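Pre-mRNA-splicing factor SAD1 (PDB 4MSX) promotes assembly of newly made U4 snRNA into the U4/U6 snRNP and is required for pre-mRNA splicing, though its deubiquitinase-like fold is catalytically inactive. Local coordinates at residues L128-L133 with Q146-I151; R209-F212 with H216-N219; G221-R226 with F274-S279; S402-E405 with K410-L413; E450-I455 with R463-L468. All blocks are in the same frame, centred on the assembly; numbering follows the deposited sequence.

Contact 1: residues L128-L133 with Q146-I151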
# COMPACT_ATOMS: atom_id res chain seq x y z
N LEU A 128 -6.29 -19.85 -13.10
CA LEU A 128 -5.69 -19.10 -14.21
C LEU A 128 -5.49 -19.91 -15.53
O LEU A 128 -4.66 -19.55 -16.38
CB LEU A 128 -4.37 -18.45 -13.76
CG LEU A 128 -4.47 -17.50 -12.57
CD1 LEU A 128 -3.11 -16.81 -12.39
CD2 LEU A 128 -5.58 -16.47 -12.78
N LYS A 129 -6.27 -20.96 -15.73
CA LYS A 129 -6.31 -21.63 -17.05
C LYS A 129 -7.44 -21.05 -17.92
O LYS A 129 -8.47 -20.64 -17.39
CB LYS A 129 -6.54 -23.12 -16.83
CG LYS A 129 -5.33 -23.85 -16.27
CD LYS A 129 -5.76 -25.16 -15.62
CE LYS A 129 -4.58 -25.96 -15.10
NZ LYS A 129 -5.09 -27.05 -14.22
N PHE A 130 -7.21 -20.99 -19.22
CA PHE A 130 -8.15 -20.42 -20.17
C PHE A 130 -9.00 -21.52 -20.82
O PHE A 130 -8.48 -22.63 -21.13
CB PHE A 130 -7.39 -19.76 -21.29
CG PHE A 130 -6.62 -18.54 -20.87
CD1 PHE A 130 -5.30 -18.64 -20.40
CD2 PHE A 130 -7.22 -17.27 -20.92
CE1 PHE A 130 -4.60 -17.49 -20.03
CE2 PHE A 130 -6.50 -16.11 -20.54
CZ PHE A 130 -5.20 -16.24 -20.11
N TYR A 131 -10.26 -21.21 -21.07
CA TYR A 131 -11.20 -22.21 -21.61
C TYR A 131 -12.01 -21.61 -22.71
O TYR A 131 -12.36 -20.41 -22.69
CB TYR A 131 -12.14 -22.70 -20.52
CG TYR A 131 -11.45 -23.52 -19.50
CD1 TYR A 131 -11.33 -24.91 -19.63
CD2 TYR A 131 -10.82 -22.92 -18.40
CE1 TYR A 131 -10.65 -25.67 -18.69
CE2 TYR A 131 -10.16 -23.67 -17.46
CZ TYR A 131 -10.05 -25.04 -17.61
OH TYR A 131 -9.37 -25.77 -16.66
N MET A 132 -12.37 -22.47 -23.66
CA MET A 132 -13.34 -22.14 -24.68
C MET A 132 -14.67 -22.75 -24.24
O MET A 132 -14.71 -23.91 -23.80
CB MET A 132 -12.94 -22.77 -26.02
CG MET A 132 -11.75 -22.12 -26.68
SD MET A 132 -12.12 -20.41 -27.14
CE MET A 132 -10.73 -20.07 -28.24
N LEU A 133 -15.72 -21.96 -24.32
CA LEU A 133 -17.09 -22.45 -24.01
C LEU A 133 -18.00 -22.02 -25.14
O LEU A 133 -17.92 -20.89 -25.64
CB LEU A 133 -17.60 -21.89 -22.65
CG LEU A 133 -16.85 -22.28 -21.36
CD1 LEU A 133 -17.45 -21.57 -20.10
CD2 LEU A 133 -16.87 -23.78 -21.15
N GLN A 146 0.79 -14.27 -27.04
CA GLN A 146 1.02 -12.95 -26.48
C GLN A 146 -0.23 -12.38 -25.78
O GLN A 146 -0.16 -11.84 -24.67
CB GLN A 146 1.39 -12.01 -27.61
CG GLN A 146 1.82 -10.63 -27.15
CD GLN A 146 3.32 -10.39 -27.33
OE1 GLN A 146 4.06 -11.28 -27.79
NE2 GLN A 146 3.78 -9.19 -26.98
N LEU A 147 -1.36 -12.46 -26.46
CA LEU A 147 -2.61 -11.96 -25.87
C LEU A 147 -2.90 -12.66 -24.55
O LEU A 147 -3.28 -12.02 -23.55
CB LEU A 147 -3.79 -12.20 -26.83
CG LEU A 147 -5.12 -11.66 -26.28
CD1 LEU A 147 -5.19 -10.13 -26.35
CD2 LEU A 147 -6.27 -12.29 -27.08
N LEU A 148 -2.76 -13.97 -24.53
CA LEU A 148 -3.08 -14.73 -23.33
C LEU A 148 -2.07 -14.49 -22.19
O LEU A 148 -2.46 -14.41 -21.00
CB LEU A 148 -3.20 -16.21 -23.65
CG LEU A 148 -4.37 -16.54 -24.62
CD1 LEU A 148 -4.57 -18.05 -24.76
CD2 LEU A 148 -5.66 -15.87 -24.16
N ASN A 149 -0.78 -14.42 -22.53
CA ASN A 149 0.24 -14.09 -21.53
C ASN A 149 -0.14 -12.77 -20.86
O ASN A 149 -0.05 -12.63 -19.66
CB ASN A 149 1.63 -13.91 -22.17
CG ASN A 149 2.25 -15.23 -22.65
OD1 ASN A 149 1.97 -16.31 -22.10
ND2 ASN A 149 3.09 -15.15 -23.69
N SER A 150 -0.47 -11.79 -21.69
CA SER A 150 -0.82 -10.45 -21.25
C SER A 150 -1.98 -10.51 -20.25
O SER A 150 -1.95 -9.87 -19.20
CB SER A 150 -1.26 -9.67 -22.48
OG SER A 150 -1.70 -8.37 -22.20
N ILE A 151 -3.01 -11.31 -20.56
CA ILE A 151 -4.19 -11.37 -19.68
C ILE A 151 -3.90 -12.09 -18.40
O ILE A 151 -4.30 -11.65 -17.31
CB ILE A 151 -5.42 -12.05 -20.42
CG1 ILE A 151 -5.93 -11.08 -21.47
CG2 ILE A 151 -6.52 -12.39 -19.42
CD1 ILE A 151 -6.86 -11.80 -22.53
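Phe130 is the one residue of 128-133 that touches 146-151, and its ring meets Leu148 and Ile151 in two different ways. The tightly packed part is the Leu148 side, where CD2 stands over one ring face, 4.0 Å from the centroid of the Phe130 ring and 22° off its normal, a CH-pi contact shifted toward the rim. Nearest of all is the helix backbone, with Phe130 CZ 3.4 Å from Leu148 O. Ile151 comes to the edge instead, its CG2 in the ring plane and 3.9 Å from Phe130 CE2. The pair illustrates how a helix packs against an inner strand of the sheet in the UBP-type zinc finger: strand 130-132 lies between strands 121-124 and 137-138 of an antiparallel sheet, and the zinc ion is about 12 Å from the Ile151 side chain. With an alanine here, Leu148 CD2 and Ile151 CG2 would probably lose their shared aromatic surface, and a gap would open between strand and helix. The looser side of the helix belongs to Asn149 and Ser150, partly exposed residues whose CB atoms point away from the strand; Asn149 ND2 bonds to Gly143 O and Ser150 OG to Arg71 NH1.

Contact 2: residues R209-F212 with H216-N219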
# COMPACT_ATOMS: atom_id res chain seq x y z
N ARG A 209 8.97 -5.69 -0.37
CA ARG A 209 8.43 -5.70 -1.72
C ARG A 209 9.02 -6.89 -2.48
O ARG A 209 8.29 -7.70 -3.11
CB ARG A 209 8.82 -4.44 -2.49
CG ARG A 209 8.34 -4.46 -3.96
CD ARG A 209 9.06 -3.39 -4.75
NE ARG A 209 10.45 -3.85 -5.01
CZ ARG A 209 11.32 -3.18 -5.76
NH1 ARG A 209 10.94 -2.04 -6.33
NH2 ARG A 209 12.58 -3.64 -5.95
N ASP A 210 10.35 -7.01 -2.43
CA ASP A 210 11.01 -8.08 -3.23
C ASP A 210 10.50 -9.46 -2.84
O ASP A 210 10.25 -10.34 -3.70
CB ASP A 210 12.53 -8.03 -3.08
CG ASP A 210 13.14 -6.88 -3.86
OD1 ASP A 210 12.35 -6.06 -4.40
OD2 ASP A 210 14.41 -6.78 -3.95
N HIS A 211 10.30 -9.67 -1.54
CA HIS A 211 9.81 -10.96 -1.09
C HIS A 211 8.41 -11.24 -1.67
O HIS A 211 8.09 -12.39 -2.08
CB HIS A 211 9.75 -11.03 0.44
CG HIS A 211 9.45 -12.40 0.96
ND1 HIS A 211 10.43 -13.37 1.09
CD2 HIS A 211 8.30 -12.97 1.37
CE1 HIS A 211 9.88 -14.49 1.54
NE2 HIS A 211 8.59 -14.27 1.71
N PHE A 212 7.55 -10.22 -1.66
CA PHE A 212 6.17 -10.41 -2.21
C PHE A 212 6.19 -10.64 -3.73
O PHE A 212 5.38 -11.42 -4.26
CB PHE A 212 5.30 -9.16 -1.96
CG PHE A 212 4.64 -9.13 -0.60
CD1 PHE A 212 3.79 -10.13 -0.21
CD2 PHE A 212 4.86 -8.07 0.27
CE1 PHE A 212 3.12 -10.08 1.03
CE2 PHE A 212 4.21 -8.01 1.54
CZ PHE A 212 3.36 -9.01 1.91
N HIS A 216 5.48 -17.01 -4.19
CA HIS A 216 4.06 -17.29 -4.33
C HIS A 216 3.55 -17.67 -2.97
O HIS A 216 4.30 -18.19 -2.16
CB HIS A 216 3.85 -18.38 -5.39
CG HIS A 216 4.51 -18.02 -6.68
ND1 HIS A 216 4.00 -17.06 -7.53
CD2 HIS A 216 5.69 -18.42 -7.23
CE1 HIS A 216 4.82 -16.90 -8.56
NE2 HIS A 216 5.85 -17.72 -8.41
N PHE A 217 2.29 -17.41 -2.71
CA PHE A 217 1.85 -17.49 -1.33
C PHE A 217 0.57 -18.34 -1.21
O PHE A 217 -0.30 -18.06 -0.40
CB PHE A 217 1.65 -16.04 -0.76
CG PHE A 217 2.93 -15.27 -0.63
CD1 PHE A 217 3.42 -14.55 -1.68
CD2 PHE A 217 3.65 -15.29 0.56
CE1 PHE A 217 4.63 -13.83 -1.57
CE2 PHE A 217 4.84 -14.60 0.70
CZ PHE A 217 5.35 -13.87 -0.37
N ASP A 218 0.49 -19.41 -2.00
CA ASP A 218 -0.66 -20.33 -1.96
C ASP A 218 -0.74 -21.19 -0.69
O ASP A 218 -1.78 -21.76 -0.35
CB ASP A 218 -0.64 -21.24 -3.19
CG ASP A 218 -0.77 -20.46 -4.48
OD1 ASP A 218 -1.87 -19.90 -4.72
OD2 ASP A 218 0.22 -20.41 -5.24
N ASN A 219 0.38 -21.26 0.02
CA ASN A 219 0.47 -22.01 1.26
C ASN A 219 0.47 -21.17 2.57
O ASN A 219 0.72 -21.73 3.65
CB ASN A 219 1.77 -22.82 1.19
CG ASN A 219 2.93 -21.99 0.65
OD1 ASN A 219 2.95 -21.63 -0.54
ND2 ASN A 219 3.87 -21.65 1.53
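Phe217, from the loop after helix 206-214, turns its ring edge back against that same helix and meets both the rings and the carbonyl oxygens of His211 and Phe212. The three residues form an aromatic cluster within the ubiquitin-specific protease domain, and both ring pairs meet obliquely. The His211 and Phe217 planes are inclined at 64°, those of Phe212 and Phe217 at 50°, with both pairs of centroids 5.6 Å apart. The closest approach joins His211 CD2 to Phe217 CZ at 3.5 Å, the imidazole carbon lying in the plane of the phenyl ring. With chi1 at -171°, His211 places its ring anti to its own backbone nitrogen, which carries CD2 and NE2 over to this rim. On the other flank Phe212 CD1 packs 4.0 Å from Phe217 CE1, the two side chains crossing at about a right angle. The same edge also faces the helix backbone: Phe217 CZ is 3.6 Å from His211 O, and Phe217 CE1 is 3.7 Å from Phe212 O. The weakly positive ring hydrogens probably suit these oxygens, which have their hydrogen bonds from Asn215 ND2 and Lys232 NZ respectively. Helix 282-292 touches His211 and Phe212 through Leu284, while Ser228 of helix 222-234 meets Phe212 and Phe217. Further back on helix 206-214, Arg209 grips its neighbour Asp210 side-on, NE at 3.0 Å and NH2 at 2.9 Å from the single oxygen OD1, which lies in the guanidinium plane.

Contact 3: residues G221-R226 with F274-S279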
# COMPACT_ATOMS: atom_id res chain seq x y z
N GLY A 221 -2.25 -18.98 3.58
CA GLY A 221 -3.60 -18.49 3.91
C GLY A 221 -4.12 -17.36 3.01
O GLY A 221 -3.32 -16.70 2.33
N GLU A 222 -5.43 -17.13 3.01
CA GLU A 222 -6.07 -16.17 2.11
C GLU A 222 -5.61 -14.66 2.28
O GLU A 222 -5.41 -13.95 1.30
CB GLU A 222 -7.55 -16.22 2.29
CG GLU A 222 -8.26 -15.28 1.35
CD GLU A 222 -9.70 -15.67 1.04
OE1 GLU A 222 -10.22 -16.64 1.65
OE2 GLU A 222 -10.32 -14.99 0.17
N PHE A 223 -5.47 -14.21 3.52
CA PHE A 223 -5.01 -12.81 3.76
C PHE A 223 -3.65 -12.57 3.04
O PHE A 223 -3.49 -11.59 2.28
CB PHE A 223 -4.85 -12.56 5.24
CG PHE A 223 -4.05 -11.31 5.52
CD1 PHE A 223 -4.62 -10.05 5.28
CD2 PHE A 223 -2.74 -11.39 5.96
CE1 PHE A 223 -3.86 -8.86 5.52
CE2 PHE A 223 -1.97 -10.22 6.20
CZ PHE A 223 -2.54 -8.94 5.98
N ILE A 224 -2.67 -13.45 3.29
CA ILE A 224 -1.30 -13.23 2.75
C ILE A 224 -1.33 -13.37 1.24
O ILE A 224 -0.73 -12.57 0.54
CB ILE A 224 -0.21 -14.19 3.34
CG1 ILE A 224 0.17 -13.80 4.76
CG2 ILE A 224 1.11 -14.08 2.56
CD1 ILE A 224 1.03 -12.43 4.83
N LYS A 225 -2.09 -14.34 0.71
CA LYS A 225 -2.20 -14.44 -0.74
C LYS A 225 -2.81 -13.15 -1.32
O LYS A 225 -2.30 -12.60 -2.30
CB LYS A 225 -3.06 -15.64 -1.15
CG LYS A 225 -3.11 -15.80 -2.66
CD LYS A 225 -3.70 -17.16 -3.05
CE LYS A 225 -3.75 -17.35 -4.57
NZ LYS A 225 -2.44 -17.08 -5.23
N ARG A 226 -3.91 -12.65 -0.75
CA ARG A 226 -4.51 -11.48 -1.35
C ARG A 226 -3.57 -10.27 -1.25
O ARG A 226 -3.47 -9.47 -2.17
CB ARG A 226 -5.83 -11.15 -0.63
CG ARG A 226 -7.01 -12.05 -1.08
CD ARG A 226 -8.13 -11.68 -0.11
NE ARG A 226 -9.44 -12.26 -0.36
CZ ARG A 226 -10.46 -11.62 -0.92
NH1 ARG A 226 -10.35 -10.36 -1.41
NH2 ARG A 226 -11.59 -12.25 -1.03
N PHE A 274 0.78 -4.62 9.78
CA PHE A 274 2.05 -5.28 10.20
C PHE A 274 1.81 -6.43 11.18
O PHE A 274 2.43 -7.50 11.06
CB PHE A 274 2.99 -4.31 10.91
CG PHE A 274 3.84 -3.50 9.98
CD1 PHE A 274 3.47 -3.31 8.66
CD2 PHE A 274 5.02 -2.94 10.42
CE1 PHE A 274 4.28 -2.56 7.79
CE2 PHE A 274 5.82 -2.18 9.56
CZ PHE A 274 5.45 -2.00 8.25
N ASN A 275 0.90 -6.23 12.14
CA ASN A 275 0.64 -7.30 13.08
C ASN A 275 -0.04 -8.49 12.40
O ASN A 275 0.20 -9.65 12.76
CB ASN A 275 -0.14 -6.82 14.32
CG ASN A 275 0.72 -5.85 15.22
OD1 ASN A 275 1.95 -6.00 15.35
ND2 ASN A 275 0.06 -4.85 15.80
N LYS A 276 -0.90 -8.22 11.42
CA LYS A 276 -1.63 -9.31 10.79
C LYS A 276 -0.64 -10.12 9.88
O LYS A 276 -0.75 -11.34 9.73
CB LYS A 276 -2.79 -8.77 9.97
CG LYS A 276 -3.61 -9.83 9.23
CD LYS A 276 -4.41 -10.62 10.27
CE LYS A 276 -5.14 -11.74 9.61
NZ LYS A 276 -6.12 -12.37 10.51
N ILE A 277 0.27 -9.41 9.26
CA ILE A 277 1.29 -10.06 8.40
C ILE A 277 2.13 -10.98 9.28
O ILE A 277 2.34 -12.17 8.94
CB ILE A 277 2.21 -9.06 7.69
CG1 ILE A 277 1.42 -8.32 6.63
CG2 ILE A 277 3.46 -9.81 7.05
CD1 ILE A 277 2.12 -7.07 6.11
N CYS A 278 2.55 -10.47 10.42
CA CYS A 278 3.41 -11.23 11.35
C CYS A 278 2.74 -12.48 11.92
O CYS A 278 3.40 -13.50 12.16
CB CYS A 278 3.88 -10.35 12.49
SG CYS A 278 5.16 -9.15 11.98
N SER A 279 1.42 -12.42 12.15
CA SER A 279 0.73 -13.55 12.72
C SER A 279 0.34 -14.53 11.62
O SER A 279 -0.10 -15.67 11.89
CB SER A 279 -0.52 -13.03 13.48
OG SER A 279 -1.50 -12.67 12.53
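The short helical segments 222-226 and 274-279 cross at -117° with axes 10.2 Å apart at closest approach, and Ile224 and Ile277 bring their CA atoms nearest, 7.0 Å from each other. Phe223 carries most of the meeting. Its ring receives Lys276 CG almost over its centre, 3.5 Å from the Phe223 centroid and 14° off the normal, a CH-pi contact made by the aliphatic stem of the lysine. The bend of Lys276 at chi2 (71°) turns the chain beyond CG, and the charged end finds its partner in Glu257; NZ is too distant from the ring for more than a weak cation-pi attraction. At the ring edge, in its plane, Ile277 CG1 lies 3.9 Å from Phe223 CE2, and so one aromatic side chain meets two successive residues of the facing helix by face and by edge. A looser apolar touch joins Ile224 CD1 to Ile277 CG2 at 4.2 Å. This is plain helix packing within the ubiquitin-specific protease domain. Around it, helix 247-256 reaches Phe223 through Phe249 and Leu253, while Leu284 of helix 282-292 packs on both Ile224 and Ile277.

Contact 4: residues S402-E405 with K410-L413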
# COMPACT_ATOMS: atom_id res chain seq x y z
N SER A 402 15.82 16.16 3.50
CA SER A 402 15.78 14.77 3.05
C SER A 402 16.76 13.90 3.80
O SER A 402 16.80 12.70 3.56
CB SER A 402 15.93 14.68 1.53
OG SER A 402 14.63 14.73 0.92
N GLU A 403 17.48 14.48 4.76
CA GLU A 403 18.48 13.73 5.52
C GLU A 403 18.39 14.02 7.00
O GLU A 403 18.00 15.11 7.42
CB GLU A 403 19.92 14.19 5.11
CG GLU A 403 20.25 14.01 3.66
CD GLU A 403 21.70 14.43 3.35
OE1 GLU A 403 22.46 13.59 2.81
OE2 GLU A 403 22.06 15.60 3.65
N LEU A 404 18.86 13.08 7.79
CA LEU A 404 18.68 13.17 9.21
C LEU A 404 19.79 12.31 9.80
O LEU A 404 20.18 11.33 9.22
CB LEU A 404 17.24 12.62 9.50
CG LEU A 404 16.72 12.32 10.88
CD1 LEU A 404 15.20 12.07 10.85
CD2 LEU A 404 17.43 11.10 11.40
N GLU A 405 20.32 12.67 10.96
CA GLU A 405 21.30 11.80 11.58
C GLU A 405 20.90 11.54 13.02
O GLU A 405 20.49 12.46 13.70
CB GLU A 405 22.69 12.49 11.53
CG GLU A 405 23.82 11.57 11.93
CD GLU A 405 25.21 12.17 11.67
OE1 GLU A 405 25.46 13.34 12.05
OE2 GLU A 405 26.05 11.45 11.08
N LYS A 410 23.05 7.71 9.72
CA LYS A 410 22.39 8.60 8.79
C LYS A 410 21.16 7.91 8.15
O LYS A 410 21.22 6.72 7.82
CB LYS A 410 23.32 8.98 7.66
CG LYS A 410 24.40 10.01 8.09
CD LYS A 410 25.47 10.18 7.01
CE LYS A 410 26.73 10.90 7.57
NZ LYS A 410 27.43 10.14 8.69
N TYR A 411 20.11 8.71 7.92
CA TYR A 411 18.86 8.23 7.28
C TYR A 411 18.47 9.19 6.16
O TYR A 411 18.75 10.40 6.26
CB TYR A 411 17.73 8.26 8.33
CG TYR A 411 17.73 7.04 9.21
CD1 TYR A 411 18.45 7.00 10.41
CD2 TYR A 411 16.98 5.92 8.84
CE1 TYR A 411 18.43 5.87 11.21
CE2 TYR A 411 16.96 4.80 9.62
CZ TYR A 411 17.66 4.78 10.81
OH TYR A 411 17.62 3.64 11.56
N ARG A 412 17.77 8.69 5.13
CA ARG A 412 17.24 9.56 4.10
C ARG A 412 15.71 9.30 4.00
O ARG A 412 15.31 8.15 4.09
CB ARG A 412 17.88 9.22 2.75
CG ARG A 412 19.33 9.74 2.71
CD ARG A 412 19.90 9.93 1.32
NE ARG A 412 21.26 10.48 1.42
CZ ARG A 412 22.04 10.79 0.39
NH1 ARG A 412 21.61 10.62 -0.86
NH2 ARG A 412 23.26 11.28 0.61
N LEU A 413 14.95 10.36 3.76
CA LEU A 413 13.48 10.27 3.71
C LEU A 413 13.07 9.56 2.43
O LEU A 413 13.54 9.93 1.36
CB LEU A 413 12.89 11.67 3.74
CG LEU A 413 11.36 11.71 3.73
CD1 LEU A 413 10.77 11.08 5.05
CD2 LEU A 413 10.94 13.17 3.58
O HOH W 1 15.31 11.50 0.14
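Leu404 and Tyr411 are tied by two backbone hydrogen bonds, the hydrogen-bonded pair of the antiparallel beta hairpin made by strands 403-406 and 409-421. Tyr411 N reaches Leu404 O at 2.9 Å and nearly straight, 164° at the hydrogen; the return bond, Leu404 N to Tyr411 O at 3.1 Å, is more bent, at 136°. A third rung joins Leu413 N to Ser402 O at 3.0 Å, and the same oxygen also takes a CA-H...O contact from Arg412. Charged side chains flank this ladder on the face of the sheet carrying Glu403, Glu405, Lys410 and Arg412, in the two non-hydrogen-bonded pairs. Glu405 and Lys410 run side by side, and the bend at the end of the lysine chain (chi4 62°) lets NZ meet Glu405 OE2 at 3.1 Å, both salt-bridged and hydrogen-bonded. Glu403 and Arg412 also point the same way, but OE1 of Glu403 and NH2 of Arg412 are 3.3 Å apart, in a longer salt bridge. All four residues are exposed, which probably weakens both pairings. On the other face the packing is apolar: Leu404 CD2 lies 4.2 Å from Tyr411 CB, while the tyrosine ring leads away and its OH bonds to Pro372 O. Trp478 of strand 472-480, the next strand across, packs on Leu404 and Leu413. At the open end of the hairpin a water donates to Leu413 O at 2.7 Å and lies 3.4 Å from Ser402 OG, a weak link.

Contact 5: residues E450-I455 with R463-L468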
# COMPACT_ATOMS: atom_id res chain seq x y z
N GLU A 450 15.61 10.36 -9.01
CA GLU A 450 15.61 11.38 -7.96
C GLU A 450 14.38 12.30 -7.93
O GLU A 450 14.52 13.49 -7.78
CB GLU A 450 16.91 12.20 -8.06
CG GLU A 450 18.11 11.27 -8.03
CD GLU A 450 19.47 11.97 -8.14
OE1 GLU A 450 19.52 13.22 -8.24
OE2 GLU A 450 20.49 11.24 -8.12
N LYS A 451 13.17 11.74 -8.05
CA LYS A 451 11.98 12.55 -8.02
C LYS A 451 11.08 12.11 -6.88
O LYS A 451 11.09 10.92 -6.50
CB LYS A 451 11.21 12.42 -9.33
CG LYS A 451 12.02 12.67 -10.59
CD LYS A 451 12.19 14.16 -10.86
CE LYS A 451 12.73 14.40 -12.28
NZ LYS A 451 11.85 13.80 -13.36
N TRP A 452 10.32 13.07 -6.35
CA TRP A 452 9.22 12.77 -5.44
C TRP A 452 7.95 12.72 -6.24
O TRP A 452 7.62 13.65 -7.00
CB TRP A 452 9.11 13.85 -4.34
CG TRP A 452 10.10 13.63 -3.24
CD1 TRP A 452 11.37 14.19 -3.12
CD2 TRP A 452 9.94 12.77 -2.13
NE1 TRP A 452 11.98 13.71 -2.00
CE2 TRP A 452 11.12 12.85 -1.35
CE3 TRP A 452 8.88 11.94 -1.69
CZ2 TRP A 452 11.29 12.13 -0.17
CZ3 TRP A 452 9.05 11.22 -0.51
CH2 TRP A 452 10.25 11.33 0.25
N ILE A 453 7.17 11.66 -6.03
CA ILE A 453 5.89 11.57 -6.72
C ILE A 453 4.81 11.56 -5.67
O ILE A 453 4.84 10.71 -4.76
CB ILE A 453 5.79 10.23 -7.49
CG1 ILE A 453 6.95 10.07 -8.49
CG2 ILE A 453 4.45 10.13 -8.20
CD1 ILE A 453 7.01 11.14 -9.53
N GLU A 454 3.85 12.47 -5.81
CA GLU A 454 2.73 12.55 -4.88
C GLU A 454 1.51 11.85 -5.47
O GLU A 454 1.04 12.20 -6.54
CB GLU A 454 2.38 14.02 -4.61
CG GLU A 454 1.10 14.21 -3.79
CD GLU A 454 0.82 15.71 -3.53
OE1 GLU A 454 1.62 16.35 -2.82
OE2 GLU A 454 -0.17 16.24 -4.06
N ILE A 455 0.98 10.90 -4.74
CA ILE A 455 -0.16 10.12 -5.23
C ILE A 455 -1.38 10.54 -4.43
O ILE A 455 -1.45 10.32 -3.23
CB ILE A 455 0.14 8.64 -5.10
CG1 ILE A 455 1.42 8.38 -5.90
CG2 ILE A 455 -1.06 7.81 -5.60
CD1 ILE A 455 2.19 7.14 -5.55
N ARG A 463 6.76 16.47 -7.03
CA ARG A 463 6.91 17.54 -6.03
C ARG A 463 8.39 17.80 -5.77
O ARG A 463 9.24 16.89 -5.92
CB ARG A 463 6.26 17.16 -4.69
CG ARG A 463 4.75 17.00 -4.71
CD ARG A 463 4.05 18.30 -5.10
NE ARG A 463 2.61 18.15 -4.94
CZ ARG A 463 1.68 18.77 -5.67
NH1 ARG A 463 2.03 19.62 -6.63
NH2 ARG A 463 0.39 18.53 -5.43
N GLU A 464 8.71 19.03 -5.37
CA GLU A 464 10.08 19.36 -5.03
C GLU A 464 10.41 18.92 -3.60
O GLU A 464 9.65 19.19 -2.65
CB GLU A 464 10.34 20.86 -5.22
CG GLU A 464 10.32 21.30 -6.69
CD GLU A 464 11.32 20.53 -7.54
OE1 GLU A 464 12.55 20.76 -7.37
OE2 GLU A 464 10.89 19.70 -8.37
N ALA A 465 11.54 18.25 -3.46
CA ALA A 465 11.99 17.73 -2.16
C ALA A 465 12.04 18.80 -1.05
O ALA A 465 11.64 18.54 0.11
CB ALA A 465 13.36 17.05 -2.29
N GLU A 466 12.51 19.99 -1.39
CA GLU A 466 12.77 20.98 -0.33
C GLU A 466 11.47 21.58 0.17
O GLU A 466 11.47 22.18 1.24
CB GLU A 466 13.76 22.11 -0.74
CG GLU A 466 13.84 22.43 -2.21
CD GLU A 466 14.80 21.50 -2.94
OE1 GLU A 466 14.31 20.60 -3.69
OE2 GLU A 466 16.03 21.65 -2.73
N LEU A 467 10.37 21.42 -0.56
CA LEU A 467 9.11 21.99 -0.16
C LEU A 467 8.11 20.97 0.43
O LEU A 467 7.00 21.34 0.82
CB LEU A 467 8.48 22.75 -1.32
CG LEU A 467 9.42 23.80 -1.94
CD1 LEU A 467 8.73 24.46 -3.12
CD2 LEU A 467 9.87 24.84 -0.88
N LEU A 468 8.52 19.70 0.51
CA LEU A 468 7.58 18.65 1.00
C LEU A 468 7.03 19.01 2.37
O LEU A 468 5.84 18.86 2.64
CB LEU A 468 8.31 17.30 1.11
CG LEU A 468 8.71 16.64 -0.20
CD1 LEU A 468 9.34 15.26 0.07
CD2 LEU A 468 7.51 16.55 -1.13
O HOH W 2 10.85 15.67 -7.39
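Arg463 leaves the backbone beside Trp452, their CB atoms 4.4 Å apart, and its chain then swings over to Glu454. A bend at chi2 (-61°) directs it there: CG packs 3.8 Å from Glu454 CB, and CD passes the carboxylate oxygen OE1. NE then donates to Glu454 OE1 at 3.0 Å in an almost perfectly straight bond, 178° at the hydrogen, while NH2 donates to Glu454 OE2 at 2.7 Å. This side-on, two-pronged salt bridge is not flat, since both nitrogens approach from above the carboxylate plane, although OE1 lies in the plane of the guanidinium. At the backbone, Arg463 N bonds to Trp452 O at 2.9 Å, and a water bridges Trp452 N to Arg463 O. The following loop packs on the indole: Leu468 CD1 sits over one face, 3.4 Å from the centroid of the five-membered ring of Trp452 and 17° off its normal, a tight CH-pi contact, and Ala465 CB adds a touch 3.6 Å from Trp452 CD1. The segment thus fastens the loop between strands 459-463 and 472-480 to strand 451-456 of the protease-domain sheet. A leucine in place of this arginine would probably leave Glu454 without its two-pronged partner, OE2 losing the NH2 that grips it. Glu454 is buried, but its OE1 is also reached by Lys471 NZ and Gln443 NE2. With two cations gathered on one carboxylate, the chemistry implies a glutamate that is likely to stay ionised despite its burial.

In the fold
From the N terminus, the five contacts follow one another in series; none encloses or crosses another. Contact 1 closes a 12-residue connection, which includes strand 137-138, between strand 130-132 and helix 146-155 in the zinc finger. The rest belong to the protease domain. Contact 2 folds a loop back on helix 206-214 over three residues, whereas contact 3 spans 47 residues and brings helices 222-234 and 266-280 together. These two touch through Phe217 on Ile224 and the Asp218-Lys225 salt bridge, forming one helical block. Contacts 4 and 5 close short loops in the mixed sheet, on the other side of the chain's centre from contact 1 and contacts 2 and 3 respectively, and meet where Trp452 packs against Leu413.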